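Local coordinates for protein sorbitol dehydrogenase (PDB 5ITG) that probably oxidises D-sorbitol to L-sorbose with NADP as the hydride acceptor, as a Rossmann-fold member of the mannitol dehydrogenase family, at residues A[425-428]-A[434-437]. Numbering follows the deposited sequence.
Sequences SSEP and EWKL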
ATOM      1  N   SER A 425      18.158  13.704  -7.561  1.00 27.87           N
ATOM      2  CA  SER A 425      17.055  13.105  -6.827  1.00 27.44           C
ATOM      3  C   SER A 425      15.897  14.086  -6.763  1.00 26.38           C
ATOM      4  O   SER A 425      16.081  15.295  -6.905  1.00 25.54           O
ATOM      5  CB  SER A 425      17.483  12.713  -5.412  1.00 26.87           C
ATOM      6  OG  SER A 425      17.814  13.846  -4.638  1.00 28.85           O
ATOM      7  N   SER A 426      14.702  13.559  -6.546  1.00 27.05           N
ATOM      8  CA  SER A 426      13.504  14.380  -6.462  1.00 27.80           C
ATOM      9  C   SER A 426      13.106  14.689  -5.015  1.00 27.26           C
ATOM     10  O   SER A 426      13.040  13.796  -4.169  1.00 26.73           O
ATOM     11  CB  SER A 426      12.351  13.673  -7.177  1.00 30.77           C
ATOM     12  OG  SER A 426      11.107  14.288  -6.892  1.00 34.19           O
ATOM     13  N   GLU A 427      12.867  15.966  -4.739  1.00 24.55           N
ATOM     14  CA  GLU A 427      12.444  16.422  -3.421  1.00 24.49           C
ATOM     15  C   GLU A 427      11.422  17.528  -3.670  1.00 24.41           C
ATOM     16  O   GLU A 427      11.753  18.712  -3.662  1.00 25.76           O
ATOM     17  CB  GLU A 427      13.633  16.963  -2.623  1.00 21.95           C
ATOM     18  CG  GLU A 427      14.641  15.897  -2.206  1.00 23.70           C
ATOM     19  CD  GLU A 427      14.201  15.103  -0.985  1.00 24.64           C
ATOM     20  OE1 GLU A 427      13.024  15.217  -0.579  1.00 20.02           O
ATOM     21  OE2 GLU A 427      15.040  14.361  -0.432  1.00 23.87           O
ATOM     22  N   PRO A 428      10.165  17.145  -3.904  1.00 25.71           N
ATOM     23  CA  PRO A 428       9.068  18.081  -4.167  1.00 27.11           C
ATOM     24  C   PRO A 428       8.923  19.230  -3.169  1.00 27.81           C
ATOM     25  O   PRO A 428       8.630  20.356  -3.561  1.00 29.01           O
ATOM     26  CB  PRO A 428       7.842  17.173  -4.179  1.00 27.45           C
ATOM     27  CG  PRO A 428       8.384  15.897  -4.727  1.00 26.72           C
ATOM     28  CD  PRO A 428       9.680  15.753  -3.957  1.00 25.93           C
ATOM     29  N   GLU A 434      16.275  25.375   0.124  1.00 34.39           N
ATOM     30  CA  GLU A 434      16.645  24.038   0.572  1.00 34.40           C
ATOM     31  C   GLU A 434      17.762  23.426  -0.272  1.00 33.39           C
ATOM     32  O   GLU A 434      18.764  22.951   0.265  1.00 32.89           O
ATOM     33  CB  GLU A 434      15.425  23.115   0.550  1.00 35.33           C
ATOM     34  CG  GLU A 434      14.380  23.418   1.612  1.00 37.20           C
ATOM     35  CD  GLU A 434      13.740  24.781   1.439  1.00 38.85           C
ATOM     36  OE1 GLU A 434      13.069  25.006   0.408  1.00 38.65           O
ATOM     37  OE2 GLU A 434      13.909  25.631   2.338  1.00 40.82           O
ATOM     38  N   TRP A 435      17.592  23.442  -1.592  1.00 33.83           N
ATOM     39  CA  TRP A 435      18.588  22.866  -2.490  1.00 34.28           C
ATOM     40  C   TRP A 435      19.951  23.532  -2.406  1.00 35.08           C
ATOM     41  O   TRP A 435      20.969  22.893  -2.667  1.00 34.49           O
ATOM     42  CB  TRP A 435      18.086  22.887  -3.938  1.00 33.84           C
ATOM     43  CG  TRP A 435      17.251  21.693  -4.292  1.00 33.69           C
ATOM     44  CD1 TRP A 435      15.958  21.695  -4.726  1.00 33.00           C
ATOM     45  CD2 TRP A 435      17.660  20.316  -4.254  1.00 31.98           C
ATOM     46  NE1 TRP A 435      15.535  20.407  -4.962  1.00 31.58           N
ATOM     47  CE2 TRP A 435      16.560  19.542  -4.681  1.00 31.27           C
ATOM     48  CE3 TRP A 435      18.848  19.664  -3.901  1.00 32.18           C
ATOM     49  CZ2 TRP A 435      16.611  18.144  -4.767  1.00 31.61           C
ATOM     50  CZ3 TRP A 435      18.902  18.273  -3.987  1.00 31.34           C
ATOM     51  CH2 TRP A 435      17.788  17.531  -4.416  1.00 29.73           C
ATOM     52  N   LYS A 436      19.978  24.812  -2.045  1.00 35.45           N
ATOM     53  CA  LYS A 436      21.246  25.519  -1.921  1.00 37.62           C
ATOM     54  C   LYS A 436      22.026  24.896  -0.774  1.00 37.43           C
ATOM     55  O   LYS A 436      23.221  24.634  -0.890  1.00 39.00           O
ATOM     56  CB  LYS A 436      21.020  27.005  -1.628  1.00 40.28           C
ATOM     57  CG  LYS A 436      22.309  27.772  -1.328  1.00 42.89           C
ATOM     58  CD  LYS A 436      22.026  29.228  -0.976  1.00 46.04           C
ATOM     59  CE  LYS A 436      23.312  30.013  -0.741  1.00 46.32           C
ATOM     60  NZ  LYS A 436      23.037  31.455  -0.480  1.00 45.39           N
ATOM     61  N   LEU A 437      21.336  24.666   0.337  1.00 36.30           N
ATOM     62  CA  LEU A 437      21.951  24.064   1.514  1.00 35.58           C
ATOM     63  C   LEU A 437      22.431  22.656   1.191  1.00 34.73           C
ATOM     64  O   LEU A 437      23.572  22.294   1.474  1.00 35.18           O
ATOM     65  CB  LEU A 437      20.941  24.001   2.664  1.00 34.90           C
ATOM     66  CG  LEU A 437      20.456  25.329   3.247  1.00 34.62           C
ATOM     67  CD1 LEU A 437      19.367  25.066   4.277  1.00 34.00           C
ATOM     68  CD2 LEU A 437      21.624  26.069   3.881  1.00 34.34           C
TER
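Trp435 reaches across from helix 432-439 and sets the far corner of its indole against Ser425 and Glu427, two residues of the irregular chain leading up to that helix. The backbones stand well apart, 9.0 Å between the CA atoms of Glu427 and Trp435, and the ring bridges the gap. From CB of Trp435, CG lies beside the backbone N, roughly opposite the carbonyl carbon (chi1 -86°), and the indole extends from there to the loop. CZ2 and CH2 share the contact: CZ2 lies 3.6 Å from the carbonyl O of Ser425 and 3.9 Å from CB of Glu427, both coming at the ring obliquely, and CG of Glu427 is equally near. CH2 has that carbonyl O close by too and meets the Ser425 hydroxyl, whose OG sits in the ring plane at the edge, 3.7 Å away. All are van der Waals contacts; none of the oxygens is hydrogen-bonded to the indole. Glu427 offers the ring just its aliphatic part. Its chain bends at chi2 (-80°) and takes the carboxylate away from the tryptophan, where OE2 is hydrogen-bonded to Tyr409 OH on helix 400-412 and OE1 to the backbone N of Cys378 at the start of helix 377-394. The two side chains cross at about a right angle, carboxylate and ring planes 65° apart. The buried acid is thus held at both oxygens. The result is a loop-to-helix packing contact in the largely helical C-terminal domain of the mannitol dehydrogenase family, with one tryptophan joining helix 432-439 to the loop that precedes it.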